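Local atomic coordinates of p-nitrophenyl phosphatase (Pho2) (Archaeoglobus fulgidus, PDB entry 3QGM), a protein that probably acts as a metal-dependent phosphatase of the haloacid dehalogenase superfamily and binds a calcium ion. Residues K37-K42 against D261-L266; R55-R60 against I73-Y78; R82-A85 against N90-V93; E132-A137 against G167-A172; A220-G225 against K251-F256. All coordinates share one frame; numbering follows the deposited sequence.

Contact 1. Residues K37-K42 against D261-L266; sequences KELGKK and DMVEAL
Leu39 and Leu266 bury more surface here than any other residues, and both belong to ends: Leu39 is the first residue past helix 27-38, and Leu266 is the last modelled residue of the chain, just beyond helix 259-264. The two side chains meet through a single methyl each, Leu39 CD2 lying 4.4 Å from Leu266 CD1. The same CD2 methyl also approaches Val263 CG1 at 4.2 Å, and there the two side chains run past one another in opposite senses. Val263 presents this branch because CG1 is anti to the backbone N (chi1 178°), while CG2 lies beside it.

Lys41 completes the contact with its aliphatic part. The chain bends at chi2 (-56°), which takes CE obliquely across Leu266 CD1 at 4.2 Å, while NZ continues past the leucine to a salt bridge with Asp7. The turn that sets Leu39 and Lys41 on the same side is a Schellman motif: Gly40 takes a positive phi, its N bonds to Lys37 O at 2.7 Å, and Lys41 N returns to Leu36 O.

In the fold, the contact joins the C-terminal helix, which follows edge strand 254-256, to the end of the helix that leads into strand 42-47. Tyr11 of strand 10-14 touches both Lys41 and Leu266. Methyl and methylene groups at van der Waals distance, with no polar bond between the segments, imply a light, partly solvent-exposed hydrophobic seam, in which the lysine serves as a greasy arm whose charge is paired beyond it.

Contact 2. Residues R55-R60 against I73-Y78; sequences RILLER and ILVATY
The beta-alpha-beta unit of strand 42-47, helix 54-63 and strand 73-75, part of the Rossmann-like core of haloacid dehalogenase enzymes, is packed together here by Leu57 and Leu58 against Ile73 and Val75. The short segments of helix and strand approach to 8.7 Å between axes, their directions 134° apart. Leu57 CD1 and Val75 CG2 are modelled 3.2 Å apart, closer than methyl groups usually come, so the exact fit is doubtful; the two side chains cross at about a right angle. Val75 turns that branch to the helix because CG2 is anti to its backbone N, which places CG1 in the crowded position between N and the carbonyl carbon (chi1 64°).

Two residues earlier, on the same face of the strand, Ile73 crosses Leu58 at a slant. In the conformer described, one of two deposited, Ile73 CG1 is 3.7 Å from Leu58 CD1, and its CG2 looks toward Leu57 CB at 4.4 Å. Asn49 and Ser47 border the Leu57-Val75 pair, and the Leu57 side chain comes within about 7 Å of that of the metal ligand Asp16. Wholly aliphatic and buried, the contact implies that helix and strand are joined here by side-chain packing, with no polar bond between the segments.

Contact 3. Residues R82-A85 against N90-V93; sequences RFIA and NAKV
Ile84 sits in regular helix within 76-87, whereas Ala91 and Val93 lie on chain that turns extended straight after Asn90, whose backbone is left-handed (phi 57°, psi 32°). From there the residues alternate: Ala91 and Val93 direct their CB atoms to the helix and Lys92 directs its own away from it. Ile84 faces both of the first two, and a single methyl does the touching. Its CG2 stands 4.1 Å from Ala91 CB and 4.4 Å from Val93 CG1, so that one branch spans both side chains on the strand's inner face, and apolar carbons alone meet between the segments. That branch reaches forward because it is anti to the backbone N, with CG1 turned back beside the N (chi1 -60°).

Helix 76-87 leads into strand 92-95 of a second parallel sheet, separate from the six-stranded one that carries the metal-binding aspartates. A sheet of this kind, inserted into the core between its strands, is consistent with the cap domain of UmpH- and NagD-like phosphatases, and the contact thus lies where the chain enters that domain. Strand 92-95 runs between 111-112 and 120-123, and the helix packs on strands 92-95, 120-123 and 146-149.

Two polar groups of segment 90-93 are bonded outside it: Asn90 ND2 to Gly109 O, and Lys92 N to Glu119 OE2. Tyr120 touches all three contact residues, while Ile84 also reaches Val122 and Ile148, filling a hydrophobic layer between helix and sheet.

Contact 4. Residues E132-A137 against G167-A172; sequences ELMTKA and GMIIGA
The shortest sound polar bond, 2.8 Å from Gly171 N to Gly167 O, is internal to helix 167-177 and belongs to the turn that sets Ala172 before Met134 of helix 131-143. Across the contact the meeting is apolar. Met134, a selenomethionine in the crystal and here one of two deposited conformers, buries the most surface. Its CG is anti to the backbone N (chi1 -174°), and bends at chi2 and chi3 fold the end of the chain over Ala172. Both SE and CE lie 4.0 Å from Ala172 CB, so the small methyl is touched by two successive atoms of the longer chain. On the same side chain, SE approaches Ile169 CG2 at 4.4 Å and CE faces the selenium of Met168, also a selenomethionine, at 4.3 Å.

The helix segments cross at -55° with their axes 11.3 Å apart, a wide spacing bridged by the length of the methionine. On the far side of helix 131-143, Lys136 NZ and Glu132 OE2 form a salt bridge at 3.0 Å, one turn apart along that helix.

Both helices flank the five-stranded sheet thought to form the cap domain, and the contact forms part of the interface with the second subunit. Met134 packs on Met168 of the second subunit, and Met168 in turn packs on Met134 of that subunit, while Ala172 also touches its Met168. A long, unbranched side chain from one helix, reaching the small alanine of the other, implies a join made by van der Waals contact alone.

Contact 5. Residues A220-G225 against K251-F256; sequences AGKAIG and KPDYVF
Lys222 leaves its helix with CG anti to the carbonyl carbon (chi1 -58°), bends sharply at chi2 (-103°) and then runs straight (chi3 -180°), which carries its ammonium group out to Lys251 and Asp253. Both CE and NZ come to 3.3 Å from the carbonyl oxygen Lys251 O. Asp253 OD1 lies farther off, 4.3 Å from Lys222 NZ, so the opposite charges sit beyond salt-bridge range. A water closes the gap: it accepts from Lys222 NZ at 3.0 Å and donates to Asp253 OD2 at 2.8 Å. The segments belong to the crossovers of the core sheet, helix 214-224 leading to strand 227-231 and the chain then returning through helix 241-248 to edge strand 254-256. Helix 214-224 ends in a Schellman motif at Gly225, whose positive phi turns the chain toward strand 227-231; Gly225 N bonds to Lys222 O at 3.1 Å. Asp253 stands just before the edge strand, and its OD2 accepts hydrogen bonds both from the water and from the backbone N of Thr228 in the neighbouring strand.

Overall arrangement
Contacts 2, 3 and 4 are buried and aliphatic or selenium-bearing, whereas contact 5 lies at the surface and relies on water and charge; contact 1, partly exposed, falls between them. Contacts 2 and 5 serve one six-stranded sheet from opposite sides of the chain's centre, and contact 1 meets contact 5 where Met262 and Ala265 pack on Phe256. Helix 76-87 is common to contacts 2 and 3, linking the core to the second sheet. Contact 4, about 42 Å from contact 1 between centres, alone reaches the second subunit. Along the chain, contact 1 encloses all the others, bringing the C-terminal end back to an early helix.

Contact 1. Residues K37-K42 against D261-L266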
# COMPACT_ATOMS: atom_id res chain seq x y z
N LYS A 37 0.48 -29.76 -29.34
CA LYS A 37 1.83 -30.23 -29.65
C LYS A 37 1.77 -31.20 -30.82
O LYS A 37 2.56 -31.13 -31.78
CB LYS A 37 2.44 -30.94 -28.43
CG LYS A 37 2.65 -30.07 -27.20
CD LYS A 37 3.26 -30.85 -26.01
CE LYS A 37 2.25 -31.79 -25.35
NZ LYS A 37 2.77 -32.55 -24.24
N GLU A 38 0.80 -32.12 -30.72
CA GLU A 38 0.49 -33.14 -31.74
C GLU A 38 0.19 -32.53 -33.11
O GLU A 38 0.52 -33.11 -34.14
CB GLU A 38 -0.74 -33.90 -31.30
CG GLU A 38 -0.62 -35.39 -31.26
CD GLU A 38 -2.00 -36.08 -31.33
OE1 GLU A 38 -2.31 -36.92 -30.44
OE2 GLU A 38 -2.78 -35.77 -32.28
N LEU A 39 -0.51 -31.39 -33.12
CA LEU A 39 -0.73 -30.65 -34.37
C LEU A 39 0.49 -29.81 -34.73
O LEU A 39 0.39 -28.98 -35.65
CB LEU A 39 -1.93 -29.70 -34.24
CG LEU A 39 -3.32 -30.07 -34.75
CD1 LEU A 39 -3.55 -31.56 -34.80
CD2 LEU A 39 -4.37 -29.36 -33.86
N GLY A 40 1.61 -29.95 -34.00
CA GLY A 40 2.83 -29.23 -34.33
C GLY A 40 2.83 -27.73 -34.03
O GLY A 40 3.71 -27.02 -34.54
N LYS A 41 1.88 -27.24 -33.23
CA LYS A 41 1.86 -25.82 -32.88
C LYS A 41 2.91 -25.59 -31.82
O LYS A 41 3.16 -26.47 -30.97
CB LYS A 41 0.50 -25.36 -32.36
CG LYS A 41 -0.71 -25.68 -33.21
CD LYS A 41 -0.64 -25.15 -34.65
CE LYS A 41 -2.06 -24.89 -35.17
NZ LYS A 41 -2.13 -24.40 -36.61
N LYS A 42 3.55 -24.42 -31.89
CA LYS A 42 4.54 -24.04 -30.92
C LYS A 42 3.79 -23.37 -29.78
O LYS A 42 2.76 -22.72 -29.99
CB LYS A 42 5.54 -23.03 -31.52
CG LYS A 42 6.30 -23.50 -32.76
CD LYS A 42 6.96 -22.27 -33.38
CE LYS A 42 8.29 -22.54 -34.11
NZ LYS A 42 9.46 -21.97 -33.38
N ASP A 261 -11.64 -27.46 -26.03
CA ASP A 261 -12.65 -27.00 -26.96
C ASP A 261 -12.09 -26.03 -28.01
O ASP A 261 -12.47 -26.11 -29.20
CB ASP A 261 -13.82 -26.35 -26.21
CG ASP A 261 -14.55 -27.32 -25.28
OD1 ASP A 261 -14.60 -28.54 -25.54
OD2 ASP A 261 -15.08 -26.85 -24.25
N MSE A 262 -11.17 -25.16 -27.61
CA MSE A 262 -10.51 -24.25 -28.54
C MSE A 262 -9.84 -25.08 -29.61
O MSE A 262 -9.93 -24.76 -30.82
CB MSE A 262 -9.43 -23.41 -27.87
CG MSE A 262 -8.71 -22.45 -28.86
SE MSE A 262 -7.03 -21.70 -28.28
CE MSE A 262 -5.91 -23.14 -28.98
N VAL A 263 -9.15 -26.12 -29.16
CA VAL A 263 -8.39 -26.95 -30.10
C VAL A 263 -9.33 -27.77 -31.01
O VAL A 263 -9.02 -27.96 -32.18
CB VAL A 263 -7.36 -27.89 -29.41
CG1 VAL A 263 -6.68 -28.72 -30.45
CG2 VAL A 263 -6.32 -27.09 -28.62
N GLU A 264 -10.46 -28.23 -30.49
CA GLU A 264 -11.43 -28.95 -31.33
C GLU A 264 -11.94 -28.07 -32.49
O GLU A 264 -12.32 -28.58 -33.52
CB GLU A 264 -12.61 -29.47 -30.50
CG GLU A 264 -12.21 -30.60 -29.55
CD GLU A 264 -13.31 -31.02 -28.56
OE1 GLU A 264 -14.36 -30.32 -28.47
OE2 GLU A 264 -13.10 -32.06 -27.89
N ALA A 265 -11.93 -26.75 -32.31
CA ALA A 265 -12.32 -25.80 -33.36
C ALA A 265 -11.26 -25.53 -34.45
O ALA A 265 -11.51 -24.74 -35.33
CB ALA A 265 -12.78 -24.46 -32.73
N LEU A 266 -10.08 -26.15 -34.39
CA LEU A 266 -9.07 -25.96 -35.47
C LEU A 266 -9.16 -26.99 -36.60
O LEU A 266 -9.79 -28.04 -36.45
CB LEU A 266 -7.65 -25.98 -34.91
CG LEU A 266 -7.25 -24.94 -33.86
CD1 LEU A 266 -5.81 -25.21 -33.40
CD2 LEU A 266 -7.42 -23.51 -34.37

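Contact 2. Residues R55-R60 against I73-Y78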
# COMPACT_ATOMS: atom_id res chain seq x y z
N ARG A 55 12.16 -23.29 -13.01
CA ARG A 55 12.24 -24.74 -13.05
C ARG A 55 11.19 -25.39 -12.20
O ARG A 55 10.74 -26.46 -12.53
CB ARG A 55 13.64 -25.24 -12.70
CG ARG A 55 13.82 -26.72 -12.94
CD ARG A 55 15.29 -27.06 -13.09
NE ARG A 55 15.90 -26.22 -14.10
CZ ARG A 55 15.99 -26.52 -15.39
NH1 ARG A 55 15.52 -27.68 -15.86
NH2 ARG A 55 16.58 -25.64 -16.21
N ILE A 56 10.74 -24.75 -11.12
CA ILE A 56 9.56 -25.30 -10.38
C ILE A 56 8.33 -25.46 -11.28
O ILE A 56 7.66 -26.53 -11.32
CB ILE A 56 9.19 -24.43 -9.18
CG1 ILE A 56 10.37 -24.34 -8.19
CG2 ILE A 56 7.88 -24.85 -8.57
CD1 ILE A 56 10.81 -25.61 -7.58
N LEU A 57 8.02 -24.40 -12.02
CA LEU A 57 6.87 -24.43 -12.93
C LEU A 57 7.06 -25.39 -14.10
O LEU A 57 6.10 -26.04 -14.55
CB LEU A 57 6.54 -22.99 -13.39
CG LEU A 57 5.90 -22.10 -12.30
CD1 LEU A 57 5.55 -20.70 -12.82
CD2 LEU A 57 4.63 -22.78 -11.76
N LEU A 58 8.29 -25.50 -14.60
CA LEU A 58 8.67 -26.51 -15.57
C LEU A 58 8.36 -27.87 -14.99
O LEU A 58 7.64 -28.68 -15.59
CB LEU A 58 10.16 -26.40 -15.93
CG LEU A 58 10.77 -27.37 -16.96
CD1 LEU A 58 9.97 -27.24 -18.26
CD2 LEU A 58 12.30 -27.22 -17.19
N GLU A 59 8.88 -28.14 -13.79
CA GLU A 59 8.67 -29.43 -13.17
C GLU A 59 7.17 -29.66 -12.92
O GLU A 59 6.69 -30.74 -13.19
CB GLU A 59 9.53 -29.58 -11.89
CG GLU A 59 10.97 -29.80 -12.26
CD GLU A 59 11.95 -29.79 -11.07
OE1 GLU A 59 11.52 -29.83 -9.91
OE2 GLU A 59 13.15 -29.73 -11.34
N ARG A 60 6.42 -28.64 -12.54
CA ARG A 60 4.98 -28.81 -12.37
C ARG A 60 4.27 -29.22 -13.66
O ARG A 60 3.50 -30.20 -13.66
CB ARG A 60 4.35 -27.60 -11.76
CG ARG A 60 2.82 -27.75 -11.64
CD ARG A 60 2.22 -26.53 -11.02
NE ARG A 60 2.86 -26.26 -9.75
CZ ARG A 60 2.69 -25.18 -9.01
NH1 ARG A 60 1.87 -24.21 -9.40
NH2 ARG A 60 3.36 -25.07 -7.87
N ILE A 73 8.79 -22.15 -21.14
CA ILE A 73 8.22 -21.61 -19.89
C ILE A 73 8.77 -20.21 -19.67
O ILE A 73 9.98 -20.03 -19.62
CB ILE A 73 8.67 -22.39 -18.59
CG1 ILE A 73 8.47 -23.91 -18.68
CG2 ILE A 73 7.91 -21.88 -17.39
CD1 ILE A 73 7.08 -24.31 -18.57
N LEU A 74 7.89 -19.22 -19.55
CA LEU A 74 8.29 -17.86 -19.24
C LEU A 74 7.51 -17.41 -18.01
O LEU A 74 6.29 -17.11 -18.10
CB LEU A 74 8.02 -16.92 -20.44
CG LEU A 74 8.61 -15.48 -20.41
CD1 LEU A 74 10.14 -15.46 -20.24
CD2 LEU A 74 8.20 -14.76 -21.64
N VAL A 75 8.20 -17.36 -16.87
CA VAL A 75 7.57 -16.96 -15.62
C VAL A 75 8.20 -15.63 -15.16
O VAL A 75 9.34 -15.30 -15.51
CB VAL A 75 7.67 -18.08 -14.55
CG1 VAL A 75 9.18 -18.38 -14.16
CG2 VAL A 75 6.76 -17.75 -13.33
N ALA A 76 7.39 -14.84 -14.45
CA ALA A 76 7.73 -13.47 -14.17
C ALA A 76 9.02 -13.39 -13.38
O ALA A 76 9.75 -12.45 -13.53
CB ALA A 76 6.55 -12.75 -13.40
N THR A 77 9.29 -14.36 -12.51
CA THR A 77 10.51 -14.30 -11.72
C THR A 77 11.73 -14.35 -12.66
O THR A 77 12.63 -13.48 -12.63
CB THR A 77 10.61 -15.47 -10.74
OG1 THR A 77 10.42 -16.70 -11.44
CG2 THR A 77 9.54 -15.33 -9.56
N TYR A 78 11.71 -15.33 -13.56
CA TYR A 78 12.81 -15.45 -14.57
C TYR A 78 12.82 -14.24 -15.53
O TYR A 78 13.90 -13.71 -15.89
CB TYR A 78 12.62 -16.77 -15.32
CG TYR A 78 13.45 -16.99 -16.56
CD1 TYR A 78 14.67 -17.62 -16.47
CD2 TYR A 78 12.99 -16.61 -17.84
CE1 TYR A 78 15.45 -17.88 -17.58
CE2 TYR A 78 13.81 -16.84 -19.01
CZ TYR A 78 15.03 -17.49 -18.83
OH TYR A 78 15.89 -17.79 -19.87

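Contact 3. Residues R82-A85 against N90-V93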
# COMPACT_ATOMS: atom_id res chain seq x y z
N ARG A 82 16.19 -11.83 -15.99
CA ARG A 82 16.86 -11.68 -17.29
C ARG A 82 16.73 -10.27 -17.91
O ARG A 82 17.69 -9.78 -18.51
CB ARG A 82 16.32 -12.71 -18.28
CG ARG A 82 16.54 -14.13 -17.83
CD ARG A 82 17.97 -14.58 -17.75
NE ARG A 82 18.04 -15.80 -16.92
CZ ARG A 82 19.03 -16.69 -16.93
NH1 ARG A 82 20.08 -16.57 -17.76
NH2 ARG A 82 18.94 -17.76 -16.11
N PHE A 83 15.58 -9.63 -17.75
CA PHE A 83 15.42 -8.23 -18.13
C PHE A 83 16.52 -7.35 -17.48
O PHE A 83 17.15 -6.53 -18.11
CB PHE A 83 13.99 -7.74 -17.78
CG PHE A 83 13.76 -6.31 -18.13
CD1 PHE A 83 13.20 -5.96 -19.35
CD2 PHE A 83 14.17 -5.29 -17.28
CE1 PHE A 83 13.05 -4.59 -19.71
CE2 PHE A 83 14.01 -3.95 -17.60
CZ PHE A 83 13.46 -3.60 -18.83
N ILE A 84 16.74 -7.50 -16.19
CA ILE A 84 17.73 -6.69 -15.52
C ILE A 84 19.16 -6.99 -16.01
O ILE A 84 19.96 -6.08 -16.24
CB ILE A 84 17.60 -6.85 -14.01
CG1 ILE A 84 16.19 -6.40 -13.60
CG2 ILE A 84 18.69 -6.07 -13.31
CD1 ILE A 84 15.81 -6.51 -12.09
N ALA A 85 19.46 -8.27 -16.09
CA ALA A 85 20.78 -8.77 -16.42
C ALA A 85 21.22 -8.29 -17.81
O ALA A 85 22.41 -7.94 -18.03
CB ALA A 85 20.75 -10.27 -16.37
N ASN A 90 25.49 -8.31 -14.08
CA ASN A 90 25.89 -8.34 -12.67
C ASN A 90 25.40 -7.16 -11.88
O ASN A 90 26.06 -6.76 -10.94
CB ASN A 90 27.42 -8.45 -12.54
CG ASN A 90 28.01 -9.44 -13.51
OD1 ASN A 90 28.90 -9.09 -14.28
ND2 ASN A 90 27.51 -10.69 -13.49
N ALA A 91 24.25 -6.62 -12.23
CA ALA A 91 23.71 -5.50 -11.44
C ALA A 91 23.49 -5.91 -9.98
O ALA A 91 23.21 -7.08 -9.69
CB ALA A 91 22.42 -4.96 -12.07
N LYS A 92 23.66 -4.94 -9.09
CA LYS A 92 23.42 -5.10 -7.65
C LYS A 92 21.93 -4.79 -7.41
O LYS A 92 21.44 -3.71 -7.76
CB LYS A 92 24.28 -4.14 -6.81
CG LYS A 92 25.81 -4.32 -6.87
CD LYS A 92 26.45 -3.26 -5.91
CE LYS A 92 27.95 -3.23 -5.97
NZ LYS A 92 28.34 -3.36 -7.38
N VAL A 93 21.23 -5.76 -6.85
CA VAL A 93 19.80 -5.73 -6.67
C VAL A 93 19.41 -5.96 -5.21
O VAL A 93 20.07 -6.72 -4.47
CB VAL A 93 19.09 -6.78 -7.59
CG1 VAL A 93 19.51 -6.63 -9.04
CG2 VAL A 93 19.38 -8.22 -7.14

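Contact 4. Residues E132-A137 against G167-A172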
# COMPACT_ATOMS: atom_id res chain seq x y z
N GLU A 132 10.01 -4.15 8.51
CA GLU A 132 11.43 -3.94 8.19
C GLU A 132 11.62 -4.02 6.70
O GLU A 132 12.25 -3.14 6.11
CB GLU A 132 12.35 -4.95 8.91
CG GLU A 132 13.74 -5.08 8.24
CD GLU A 132 14.80 -5.83 9.08
OE1 GLU A 132 14.53 -6.96 9.55
OE2 GLU A 132 15.90 -5.25 9.25
N LEU A 133 11.07 -5.05 6.05
CA LEU A 133 11.23 -5.16 4.60
C LEU A 133 10.53 -3.99 3.86
O LEU A 133 11.08 -3.46 2.87
CB LEU A 133 10.70 -6.50 4.12
CG LEU A 133 11.06 -7.00 2.75
CD1 LEU A 133 12.55 -6.74 2.43
CD2 LEU A 133 10.73 -8.50 2.73
N MSE A 134 9.39 -3.52 4.36
CA MSE A 134 8.74 -2.37 3.72
C MSE A 134 9.55 -1.09 3.92
O MSE A 134 9.58 -0.25 3.04
CB MSE A 134 7.31 -2.18 4.18
CG MSE A 134 6.61 -1.07 3.41
SE MSE A 134 6.08 -1.64 1.64
CE MSE A 134 4.69 -2.87 2.24
N THR A 135 10.19 -0.95 5.07
CA THR A 135 11.07 0.18 5.33
C THR A 135 12.20 0.17 4.31
O THR A 135 12.53 1.22 3.75
CB THR A 135 11.66 0.13 6.75
OG1 THR A 135 10.60 0.31 7.69
CG2 THR A 135 12.67 1.19 7.02
N LYS A 136 12.78 -0.99 4.09
CA LYS A 136 13.90 -1.06 3.14
C LYS A 136 13.50 -0.67 1.72
O LYS A 136 14.22 0.03 1.05
CB LYS A 136 14.54 -2.45 3.15
CG LYS A 136 15.19 -2.84 4.51
CD LYS A 136 16.00 -4.12 4.34
CE LYS A 136 16.97 -4.36 5.50
NZ LYS A 136 16.53 -5.52 6.31
N ALA A 137 12.33 -1.15 1.30
CA ALA A 137 11.77 -0.85 -0.03
C ALA A 137 11.50 0.63 -0.14
O ALA A 137 11.89 1.25 -1.11
CB ALA A 137 10.45 -1.64 -0.26
N GLY A 167 0.91 -6.21 -6.22
CA GLY A 167 0.40 -4.85 -6.32
C GLY A 167 0.20 -4.18 -4.98
O GLY A 167 0.13 -2.95 -4.87
N MSE A 168 0.13 -4.98 -3.93
CA MSE A 168 0.09 -4.42 -2.62
C MSE A 168 1.33 -3.58 -2.31
O MSE A 168 1.21 -2.46 -1.73
CB MSE A 168 -0.07 -5.47 -1.57
CG MSE A 168 -0.45 -4.83 -0.28
SE MSE A 168 1.13 -4.64 0.73
CE MSE A 168 0.75 -6.39 1.51
N ILE A 169 2.50 -4.11 -2.66
CA ILE A 169 3.76 -3.44 -2.37
C ILE A 169 3.85 -2.24 -3.34
O ILE A 169 4.16 -1.13 -2.95
CB ILE A 169 5.00 -4.37 -2.50
CG1 ILE A 169 4.92 -5.51 -1.45
CG2 ILE A 169 6.27 -3.56 -2.32
CD1 ILE A 169 5.89 -6.64 -1.66
N ILE A 170 3.45 -2.43 -4.59
CA ILE A 170 3.42 -1.30 -5.52
C ILE A 170 2.57 -0.15 -5.04
O ILE A 170 2.96 1.01 -5.17
CB ILE A 170 2.97 -1.73 -6.93
CG1 ILE A 170 3.99 -2.71 -7.52
CG2 ILE A 170 2.84 -0.50 -7.85
CD1 ILE A 170 3.43 -3.66 -8.62
N GLY A 171 1.39 -0.47 -4.55
CA GLY A 171 0.47 0.52 -4.06
C GLY A 171 0.99 1.23 -2.83
O GLY A 171 0.88 2.47 -2.71
N ALA A 172 1.59 0.47 -1.92
CA ALA A 172 2.19 1.08 -0.73
C ALA A 172 3.28 2.09 -1.11
O ALA A 172 3.26 3.20 -0.65
CB ALA A 172 2.75 0.02 0.20

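Contact 5. Residues A220-G225 against K251-F256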
# COMPACT_ATOMS: atom_id res chain seq x y z
N ALA A 220 -3.17 -8.37 -22.33
CA ALA A 220 -1.82 -8.68 -22.74
C ALA A 220 -1.78 -8.88 -24.28
O ALA A 220 -0.91 -8.34 -24.97
CB ALA A 220 -1.29 -9.91 -21.98
N GLY A 221 -2.74 -9.62 -24.81
CA GLY A 221 -2.84 -9.88 -26.24
C GLY A 221 -3.11 -8.64 -27.10
O GLY A 221 -2.50 -8.47 -28.16
N LYS A 222 -4.00 -7.77 -26.66
CA LYS A 222 -4.27 -6.55 -27.40
C LYS A 222 -3.02 -5.68 -27.53
O LYS A 222 -2.76 -5.09 -28.58
CB LYS A 222 -5.38 -5.75 -26.73
CG LYS A 222 -6.67 -6.50 -26.59
CD LYS A 222 -7.66 -6.08 -27.59
CE LYS A 222 -8.97 -6.84 -27.45
NZ LYS A 222 -9.63 -6.90 -28.80
N ALA A 223 -2.23 -5.64 -26.47
CA ALA A 223 -1.09 -4.76 -26.42
C ALA A 223 0.01 -5.16 -27.41
O ALA A 223 0.69 -4.27 -27.94
CB ALA A 223 -0.54 -4.67 -24.99
N ILE A 224 0.17 -6.45 -27.69
CA ILE A 224 1.16 -6.88 -28.70
C ILE A 224 0.51 -7.13 -30.08
O ILE A 224 1.19 -7.50 -31.04
CB ILE A 224 2.07 -8.10 -28.24
CG1 ILE A 224 1.29 -9.21 -27.56
CG2 ILE A 224 3.10 -7.67 -27.20
CD1 ILE A 224 0.24 -9.75 -28.31
N GLY A 225 -0.78 -6.85 -30.19
CA GLY A 225 -1.48 -7.03 -31.46
C GLY A 225 -1.67 -8.48 -31.83
O GLY A 225 -1.70 -8.81 -33.00
N LYS A 251 -12.89 -7.08 -24.92
CA LYS A 251 -13.51 -8.30 -25.42
C LYS A 251 -12.43 -9.17 -26.01
O LYS A 251 -11.58 -8.66 -26.75
CB LYS A 251 -14.50 -8.01 -26.55
CG LYS A 251 -15.87 -7.52 -26.13
CD LYS A 251 -16.94 -7.92 -27.15
CE LYS A 251 -16.55 -7.57 -28.58
NZ LYS A 251 -16.71 -8.75 -29.50
N PRO A 252 -12.49 -10.48 -25.73
CA PRO A 252 -11.61 -11.42 -26.42
C PRO A 252 -12.10 -11.64 -27.86
O PRO A 252 -13.25 -11.41 -28.14
CB PRO A 252 -11.75 -12.71 -25.59
CG PRO A 252 -13.17 -12.67 -25.07
CD PRO A 252 -13.49 -11.17 -24.88
N ASP A 253 -11.21 -12.05 -28.76
CA ASP A 253 -11.62 -12.47 -30.10
C ASP A 253 -12.46 -13.76 -30.08
O ASP A 253 -13.36 -13.92 -30.91
CB ASP A 253 -10.39 -12.62 -30.99
CG ASP A 253 -9.64 -11.31 -31.16
OD1 ASP A 253 -10.29 -10.29 -31.44
OD2 ASP A 253 -8.43 -11.27 -30.97
N TYR A 254 -12.14 -14.68 -29.15
CA TYR A 254 -12.86 -15.95 -29.01
C TYR A 254 -13.08 -16.33 -27.53
O TYR A 254 -12.27 -16.02 -26.68
CB TYR A 254 -12.06 -17.07 -29.68
CG TYR A 254 -11.66 -16.80 -31.09
CD1 TYR A 254 -12.50 -17.15 -32.15
CD2 TYR A 254 -10.43 -16.20 -31.40
CE1 TYR A 254 -12.15 -16.90 -33.47
CE2 TYR A 254 -10.07 -15.96 -32.70
CZ TYR A 254 -10.92 -16.31 -33.73
OH TYR A 254 -10.56 -16.06 -35.04
N VAL A 255 -14.17 -17.02 -27.24
CA VAL A 255 -14.42 -17.58 -25.92
C VAL A 255 -14.68 -19.07 -26.09
O VAL A 255 -15.45 -19.46 -26.95
CB VAL A 255 -15.66 -16.97 -25.27
CG1 VAL A 255 -15.83 -17.51 -23.84
CG2 VAL A 255 -15.56 -15.45 -25.28
N PHE A 256 -14.02 -19.89 -25.27
CA PHE A 256 -14.21 -21.33 -25.27
C PHE A 256 -14.32 -21.78 -23.83
O PHE A 256 -13.74 -21.17 -22.94
CB PHE A 256 -13.06 -22.08 -25.93
CG PHE A 256 -12.99 -21.91 -27.38
CD1 PHE A 256 -13.90 -22.56 -28.21
CD2 PHE A 256 -12.02 -21.09 -27.95
CE1 PHE A 256 -13.86 -22.39 -29.57
CE2 PHE A 256 -11.95 -20.92 -29.30
CZ PHE A 256 -12.88 -21.55 -30.13
O HOH W 1 -7.88 -9.28 -29.09